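Local coordinates for protein aminotransferase (Helicobacter pylori, PDB 2FNU) that transfers an amino group from glutamate to a UDP-linked 4-keto sugar, using pyridoxal phosphate, in the biosynthesis of pseudaminic acid, a sugar used to modify flagellin, at residues I103-E115 / V126-V140. Residues are numbered along the deposited sequence; the frame is centred on the assembly and turned at random.
Sequences IKNDGNIDELALE and VSVDYAGKSVEVESV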
ATOM      1  N   ILE B 103      27.562   2.059  14.533  1.00 13.77           N
ATOM      2  CA  ILE B 103      27.770   2.407  13.137  1.00 13.17           C
ATOM      3  C   ILE B 103      29.170   2.996  12.938  1.00 15.36           C
ATOM      4  O   ILE B 103      29.899   3.263  13.898  1.00 16.84           O
ATOM      5  CB  ILE B 103      26.703   3.394  12.614  1.00 14.21           C
ATOM      6  CG1 ILE B 103      26.756   4.717  13.389  1.00 15.48           C
ATOM      7  CG2 ILE B 103      25.285   2.778  12.667  1.00 14.87           C
ATOM      8  CD1 ILE B 103      26.462   5.914  12.497  1.00 17.70           C
ATOM      9  N   LYS B 104      29.527   3.208  11.673  1.00 12.71           N
ATOM     10  CA  LYS B 104      30.814   3.783  11.319  1.00 15.96           C
ATOM     11  C   LYS B 104      30.702   5.240  10.920  1.00 14.59           C
ATOM     12  O   LYS B 104      29.600   5.794  10.833  1.00 14.02           O
ATOM     13  CB  LYS B 104      31.391   2.992  10.154  1.00 14.96           C
ATOM     14  CG  LYS B 104      31.595   1.496  10.464  1.00 11.81           C
ATOM     15  CD  LYS B 104      32.165   0.725   9.281  1.00 13.78           C
ATOM     16  CE  LYS B 104      31.200   0.688   8.090  1.00 17.23           C
ATOM     17  NZ  LYS B 104      31.760  -0.198   7.006  1.00 16.82           N
ATOM     18  N   ASN B 105      31.852   5.854  10.639  1.00 15.41           N
ATOM     19  CA  ASN B 105      31.875   7.257  10.258  1.00 18.71           C
ATOM     20  C   ASN B 105      31.081   7.571   8.993  1.00 16.74           C
ATOM     21  O   ASN B 105      30.679   8.711   8.791  1.00 19.31           O
ATOM     22  CB  ASN B 105      33.319   7.724  10.096  1.00 19.28           C
ATOM     23  CG  ASN B 105      34.077   7.729  11.409  1.00 44.06           C
ATOM     24  OD1 ASN B 105      33.616   8.291  12.410  1.00 54.87           O
ATOM     25  ND2 ASN B 105      35.253   7.105  11.412  1.00 58.70           N
ATOM     26  N   ASP B 106      30.855   6.563   8.156  1.00 12.73           N
ATOM     27  CA  ASP B 106      30.121   6.772   6.902  1.00 15.45           C
ATOM     28  C   ASP B 106      28.630   6.526   7.054  1.00 16.79           C
ATOM     29  O   ASP B 106      27.893   6.546   6.070  1.00 15.83           O
ATOM     30  CB  ASP B 106      30.716   5.920   5.766  1.00 15.71           C
ATOM     31  CG  ASP B 106      30.650   4.423   6.041  1.00 15.45           C
ATOM     32  OD1 ASP B 106      29.991   3.987   7.017  1.00 14.29           O
ATOM     33  OD2 ASP B 106      31.246   3.653   5.255  1.00 16.64           O
ATOM     34  N   GLY B 107      28.178   6.315   8.293  1.00 12.63           N
ATOM     35  CA  GLY B 107      26.759   6.083   8.556  1.00 12.11           C
ATOM     36  C   GLY B 107      26.312   4.639   8.492  1.00 14.84           C
ATOM     37  O   GLY B 107      25.199   4.328   8.934  1.00 13.19           O
ATOM     38  N   ASN B 108      27.159   3.758   7.962  1.00 12.47           N
ATOM     39  CA  ASN B 108      26.777   2.350   7.805  1.00 12.21           C
ATOM     40  C   ASN B 108      27.007   1.497   9.047  1.00 12.85           C
ATOM     41  O   ASN B 108      27.879   1.792   9.867  1.00 13.91           O
ATOM     42  CB  ASN B 108      27.515   1.727   6.616  1.00 13.28           C
ATOM     43  CG  ASN B 108      26.816   1.996   5.292  1.00 14.53           C
ATOM     44  OD1 ASN B 108      25.657   2.371   5.268  1.00 13.21           O
ATOM     45  ND2 ASN B 108      27.527   1.785   4.184  1.00 13.70           N
ATOM     46  N   ILE B 109      26.231   0.428   9.166  1.00 11.40           N
ATOM     47  CA  ILE B 109      26.350  -0.475  10.309  1.00 13.30           C
ATOM     48  C   ILE B 109      27.807  -0.963  10.407  1.00 13.76           C
ATOM     49  O   ILE B 109      28.449  -1.218   9.395  1.00 13.40           O
ATOM     50  CB  ILE B 109      25.336  -1.648  10.157  1.00 11.70           C
ATOM     51  CG1 ILE B 109      25.075  -2.364  11.486  1.00 13.38           C
ATOM     52  CG2 ILE B 109      25.777  -2.658   9.079  1.00 12.02           C
ATOM     53  CD1 ILE B 109      23.933  -3.392  11.407  1.00 14.68           C
ATOM     54  N   ASP B 110      28.327  -1.044  11.635  1.00 12.95           N
ATOM     55  CA  ASP B 110      29.718  -1.446  11.841  1.00 14.15           C
ATOM     56  C   ASP B 110      29.845  -2.966  11.825  1.00 13.83           C
ATOM     57  O   ASP B 110      29.502  -3.625  12.802  1.00 12.95           O
ATOM     58  CB  ASP B 110      30.214  -0.858  13.166  1.00 14.96           C
ATOM     59  CG  ASP B 110      31.679  -1.172  13.444  1.00 16.53           C
ATOM     60  OD1 ASP B 110      32.161  -0.724  14.518  1.00 18.72           O
ATOM     61  OD2 ASP B 110      32.326  -1.849  12.602  1.00 15.65           O
ATOM     62  N   GLU B 111      30.339  -3.521  10.717  1.00 13.38           N
ATOM     63  CA  GLU B 111      30.390  -4.973  10.552  1.00 12.82           C
ATOM     64  C   GLU B 111      31.291  -5.641  11.597  1.00 13.59           C
ATOM     65  O   GLU B 111      31.140  -6.856  11.870  1.00 15.23           O
ATOM     66  CB  GLU B 111      30.804  -5.360   9.118  1.00 15.14           C
ATOM     67  CG  GLU B 111      32.263  -5.053   8.757  1.00 16.23           C
ATOM     68  CD  GLU B 111      32.579  -3.591   8.440  1.00 19.57           C
ATOM     69  OE1 GLU B 111      31.657  -2.750   8.287  1.00 16.38           O
ATOM     70  OE2 GLU B 111      33.781  -3.269   8.295  1.00 20.03           O
ATOM     71  N   LEU B 112      32.198  -4.849  12.178  1.00 14.81           N
ATOM     72  CA  LEU B 112      33.115  -5.381  13.222  1.00 15.57           C
ATOM     73  C   LEU B 112      32.489  -5.401  14.617  1.00 17.20           C
ATOM     74  O   LEU B 112      33.083  -5.947  15.561  1.00 20.08           O
ATOM     75  CB  LEU B 112      34.427  -4.586  13.263  1.00 16.03           C
ATOM     76  CG  LEU B 112      35.258  -4.570  11.975  1.00 19.02           C
ATOM     77  CD1 LEU B 112      36.565  -3.830  12.211  1.00 26.05           C
ATOM     78  CD2 LEU B 112      35.508  -5.979  11.445  1.00 20.42           C
ATOM     79  N   ALA B 113      31.296  -4.823  14.749  1.00 15.71           N
ATOM     80  CA  ALA B 113      30.639  -4.722  16.049  1.00 15.97           C
ATOM     81  C   ALA B 113      29.329  -5.508  16.122  1.00 16.77           C
ATOM     82  O   ALA B 113      28.493  -5.245  16.989  1.00 18.25           O
ATOM     83  CB  ALA B 113      30.408  -3.245  16.410  1.00 18.89           C
ATOM     84  N   LEU B 114      29.161  -6.478  15.218  1.00 13.95           N
ATOM     85  CA  LEU B 114      27.935  -7.264  15.140  1.00 14.42           C
ATOM     86  C   LEU B 114      28.019  -8.579  15.896  1.00 14.03           C
ATOM     87  O   LEU B 114      27.043  -9.008  16.512  1.00 15.29           O
ATOM     88  CB  LEU B 114      27.561  -7.577  13.678  1.00 15.71           C
ATOM     89  CG  LEU B 114      27.415  -6.410  12.709  1.00 16.15           C
ATOM     90  CD1 LEU B 114      27.174  -6.952  11.305  1.00 15.55           C
ATOM     91  CD2 LEU B 114      26.244  -5.548  13.164  1.00 21.42           C
ATOM     92  N   GLU B 115      29.167  -9.248  15.813  1.00 15.49           N
ATOM     93  CA  GLU B 115      29.263 -10.596  16.377  1.00 13.95           C
ATOM     94  C   GLU B 115      28.987 -10.602  17.878  1.00 15.96           C
ATOM     95  O   GLU B 115      28.357 -11.530  18.395  1.00 17.69           O
ATOM     96  CB  GLU B 115      30.616 -11.250  16.025  1.00 14.97           C
ATOM     97  CG  GLU B 115      30.684 -12.747  16.385  1.00 15.21           C
ATOM     98  CD  GLU B 115      31.685 -13.517  15.533  1.00 18.03           C
ATOM     99  OE1 GLU B 115      32.592 -12.881  14.948  1.00 16.62           O
ATOM    100  OE2 GLU B 115      31.541 -14.751  15.434  1.00 19.80           O
ATOM    101  N   VAL B 126      19.720  -7.099   9.735  1.00 12.74           N
ATOM    102  CA  VAL B 126      19.214  -6.205   8.682  1.00 11.73           C
ATOM    103  C   VAL B 126      20.142  -4.990   8.598  1.00 12.29           C
ATOM    104  O   VAL B 126      20.188  -4.188   9.533  1.00 13.31           O
ATOM    105  CB  VAL B 126      17.771  -5.709   8.973  1.00 14.10           C
ATOM    106  CG1 VAL B 126      17.341  -4.660   7.917  1.00 15.88           C
ATOM    107  CG2 VAL B 126      16.795  -6.885   9.002  1.00 15.69           C
ATOM    108  N   SER B 127      20.884  -4.876   7.497  1.00 11.42           N
ATOM    109  CA  SER B 127      21.734  -3.709   7.258  1.00 11.22           C
ATOM    110  C   SER B 127      21.009  -2.715   6.347  1.00 11.73           C
ATOM    111  O   SER B 127      20.022  -3.070   5.692  1.00 12.97           O
ATOM    112  CB  SER B 127      23.069  -4.123   6.620  1.00 13.72           C
ATOM    113  OG  SER B 127      22.842  -4.829   5.401  1.00 15.05           O
ATOM    114  N   VAL B 128      21.530  -1.494   6.311  1.00 11.67           N
ATOM    115  CA  VAL B 128      21.009  -0.424   5.457  1.00 12.17           C
ATOM    116  C   VAL B 128      22.179   0.208   4.700  1.00 11.19           C
ATOM    117  O   VAL B 128      23.215   0.535   5.301  1.00 12.83           O
ATOM    118  CB  VAL B 128      20.356   0.672   6.324  1.00 11.41           C
ATOM    119  CG1 VAL B 128      19.967   1.906   5.480  1.00 11.83           C
ATOM    120  CG2 VAL B 128      19.133   0.092   7.027  1.00 13.38           C
ATOM    121  N   ASP B 129      22.015   0.401   3.391  1.00 11.35           N
ATOM    122  CA  ASP B 129      23.060   1.050   2.596  1.00 10.94           C
ATOM    123  C   ASP B 129      22.812   2.546   2.716  1.00 12.52           C
ATOM    124  O   ASP B 129      22.067   3.141   1.928  1.00 13.15           O
ATOM    125  CB  ASP B 129      22.983   0.571   1.151  1.00  9.70           C
ATOM    126  CG  ASP B 129      23.135  -0.931   1.036  1.00 15.16           C
ATOM    127  OD1 ASP B 129      24.011  -1.504   1.733  1.00 15.06           O
ATOM    128  OD2 ASP B 129      22.363  -1.546   0.278  1.00 16.28           O
ATOM    129  N   TYR B 130      23.423   3.156   3.730  1.00 12.03           N
ATOM    130  CA  TYR B 130      23.127   4.546   4.038  1.00 12.37           C
ATOM    131  C   TYR B 130      23.599   5.474   2.921  1.00  9.75           C
ATOM    132  O   TYR B 130      24.770   5.439   2.526  1.00 12.26           O
ATOM    133  CB  TYR B 130      23.787   4.934   5.363  1.00 12.45           C
ATOM    134  CG  TYR B 130      23.567   6.384   5.725  1.00 12.62           C
ATOM    135  CD1 TYR B 130      24.478   7.356   5.326  1.00 14.90           C
ATOM    136  CD2 TYR B 130      22.453   6.771   6.449  1.00 12.87           C
ATOM    137  CE1 TYR B 130      24.289   8.689   5.636  1.00 12.69           C
ATOM    138  CE2 TYR B 130      22.243   8.110   6.776  1.00 12.35           C
ATOM    139  CZ  TYR B 130      23.165   9.057   6.352  1.00 12.96           C
ATOM    140  OH  TYR B 130      22.986  10.386   6.677  1.00 13.72           O
ATOM    141  N   ALA B 131      22.668   6.324   2.453  1.00 12.06           N
ATOM    142  CA  ALA B 131      22.912   7.297   1.379  1.00 11.77           C
ATOM    143  C   ALA B 131      23.137   6.658   0.023  1.00 12.95           C
ATOM    144  O   ALA B 131      23.406   7.362  -0.950  1.00 13.49           O
ATOM    145  CB  ALA B 131      24.081   8.262   1.731  1.00 12.52           C
ATOM    146  N   GLY B 132      23.006   5.331  -0.040  1.00 12.84           N
ATOM    147  CA  GLY B 132      23.360   4.574  -1.235  1.00 13.29           C
ATOM    148  C   GLY B 132      24.674   3.839  -1.150  1.00 15.12           C
ATOM    149  O   GLY B 132      24.981   3.024  -2.019  1.00 14.62           O
ATOM    150  N   LYS B 133      25.456   4.081  -0.102  1.00 12.85           N
ATOM    151  CA  LYS B 133      26.754   3.422   0.008  1.00 12.56           C
ATOM    152  C   LYS B 133      26.574   1.993   0.512  1.00 13.13           C
ATOM    153  O   LYS B 133      26.039   1.769   1.599  1.00 13.80           O
ATOM    154  CB  LYS B 133      27.671   4.195   0.954  1.00 14.16           C
ATOM    155  CG  LYS B 133      29.057   3.567   1.059  1.00 14.13           C
ATOM    156  CD  LYS B 133      29.931   4.336   2.045  1.00 15.42           C
ATOM    157  CE  LYS B 133      31.385   3.936   1.925  1.00 15.87           C
ATOM    158  NZ  LYS B 133      32.211   4.826   2.816  1.00 17.23           N
ATOM    159  N   SER B 134      27.047   1.019  -0.269  1.00 12.46           N
ATOM    160  CA  SER B 134      26.941  -0.380   0.169  1.00 10.92           C
ATOM    161  C   SER B 134      27.648  -0.591   1.492  1.00 10.87           C
ATOM    162  O   SER B 134      28.761  -0.087   1.708  1.00 14.31           O
ATOM    163  CB  SER B 134      27.552  -1.318  -0.880  1.00 12.71           C
ATOM    164  OG  SER B 134      27.502  -2.669  -0.425  1.00 13.31           O
ATOM    165  N   VAL B 135      27.011  -1.372   2.370  1.00 11.38           N
ATOM    166  CA  VAL B 135      27.703  -1.861   3.558  1.00 12.45           C
ATOM    167  C   VAL B 135      28.788  -2.857   3.160  1.00 13.22           C
ATOM    168  O   VAL B 135      28.943  -3.194   1.972  1.00 14.29           O
ATOM    169  CB  VAL B 135      26.720  -2.541   4.520  1.00 11.81           C
ATOM    170  CG1 VAL B 135      25.569  -1.578   4.859  1.00 12.58           C
ATOM    171  CG2 VAL B 135      26.160  -3.846   3.906  1.00 14.70           C
ATOM    172  N   GLU B 136      29.552  -3.320   4.154  1.00 12.90           N
ATOM    173  CA  GLU B 136      30.615  -4.283   3.914  1.00 14.88           C
ATOM    174  C   GLU B 136      30.025  -5.676   3.753  1.00 15.49           C
ATOM    175  O   GLU B 136      29.952  -6.482   4.696  1.00 15.16           O
ATOM    176  CB  GLU B 136      31.656  -4.210   5.037  1.00 13.66           C
ATOM    177  CG  GLU B 136      32.578  -3.015   4.891  1.00 19.37           C
ATOM    178  CD  GLU B 136      33.357  -3.072   3.587  1.00 23.83           C
ATOM    179  OE1 GLU B 136      33.272  -2.118   2.795  1.00 30.10           O
ATOM    180  OE2 GLU B 136      34.003  -4.108   3.328  1.00 28.75           O
ATOM    181  N   VAL B 137      29.562  -5.932   2.534  1.00 14.99           N
ATOM    182  CA  VAL B 137      28.738  -7.090   2.245  1.00 15.85           C
ATOM    183  C   VAL B 137      29.420  -8.434   2.562  1.00 15.52           C
ATOM    184  O   VAL B 137      28.787  -9.323   3.134  1.00 16.76           O
ATOM    185  CB  VAL B 137      28.245  -7.030   0.766  1.00 18.67           C
ATOM    186  CG1 VAL B 137      27.897  -8.411   0.242  1.00 23.45           C
ATOM    187  CG2 VAL B 137      27.049  -6.058   0.652  1.00 17.01           C
ATOM    188  N   GLU B 138      30.687  -8.588   2.184  1.00 15.88           N
ATOM    189  CA  GLU B 138      31.331  -9.896   2.362  1.00 16.39           C
ATOM    190  C   GLU B 138      31.438 -10.253   3.841  1.00 14.32           C
ATOM    191  O   GLU B 138      31.148 -11.383   4.248  1.00 17.14           O
ATOM    192  CB  GLU B 138      32.706  -9.913   1.712  1.00 20.13           C
ATOM    193  CG  GLU B 138      33.302 -11.313   1.607  1.00 29.14           C
ATOM    194  CD  GLU B 138      34.506 -11.373   0.677  1.00 45.45           C
ATOM    195  OE1 GLU B 138      35.369 -12.251   0.896  1.00 53.16           O
ATOM    196  OE2 GLU B 138      34.583 -10.556  -0.271  1.00 51.75           O
ATOM    197  N   SER B 139      31.815  -9.260   4.641  1.00 15.30           N
ATOM    198  CA  SER B 139      31.894  -9.448   6.083  1.00 15.93           C
ATOM    199  C   SER B 139      30.562  -9.919   6.686  1.00 14.96           C
ATOM    200  O   SER B 139      30.526 -10.877   7.474  1.00 17.42           O
ATOM    201  CB  SER B 139      32.360  -8.146   6.732  1.00 17.76           C
ATOM    202  OG  SER B 139      32.496  -8.318   8.128  1.00 19.10           O
ATOM    203  N   VAL B 140      29.469  -9.244   6.306  1.00 13.26           N
ATOM    204  CA  VAL B 140      28.155  -9.555   6.872  1.00 13.66           C
ATOM    205  C   VAL B 140      27.650 -10.927   6.383  1.00 12.86           C
ATOM    206  O   VAL B 140      27.041 -11.685   7.161  1.00 15.42           O
ATOM    207  CB  VAL B 140      27.134  -8.434   6.554  1.00 14.21           C
ATOM    208  CG1 VAL B 140      25.755  -8.781   7.095  1.00 18.33           C
ATOM    209  CG2 VAL B 140      27.615  -7.080   7.137  1.00 16.61           C
TER
HETATM  210  O   HOH W   1      27.258   6.686   3.351  1.00 16.70           O
HETATM  211  O   HOH W   2      23.682   0.313   7.888  1.00 12.91           O
HETATM  212  O   HOH W   3      29.228  -2.381   6.913  1.00 16.05           O
HETATM  213  O   HOH W   4      31.032  -9.061  10.399  1.00 23.18           O
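Asn108 ties its loop to Tyr130 and Lys133, in the loop between strand 122-128 and helix 137-146, beside the active site of this PLP-dependent aminotransferase of the DegT/DnrJ/EryC1 family. Its own loop follows strand 97-100. The buried part is tight. Asn108 OD1 accepts from Tyr130 N at 2.8 Å, in the carbonyl plane. Asn108 ND2 gives a nearly straight bond to Lys133 O (165°), which it meets from above the carbonyl plane. Val135 CG1 packs over one face of the amide, 3.8 Å from Asn108 CG. Gly107 CA lies over one face of the Tyr130 ring. Tyr130 OH reaches the backbone O of His315, a substrate-binding residue, and Val128 touches the bound PMP. Ile109 CG2 rests on Ser127 CB.

The partly exposed side is charged and partly bridged by water. Glu111 bends at chi2 (-77°) and lays its carboxylate against Glu136 CB and CG. Its OE1 takes a salt bridge from Lys104 NZ on the syn lone pair. Water 3 ties Glu111 OE1 and Ile109 O to Glu136 N. The extended Lys133 crosses Asp106 at about a right angle, and its NZ meets the anti lone pair of Asp106 OD2 at 2.9 Å.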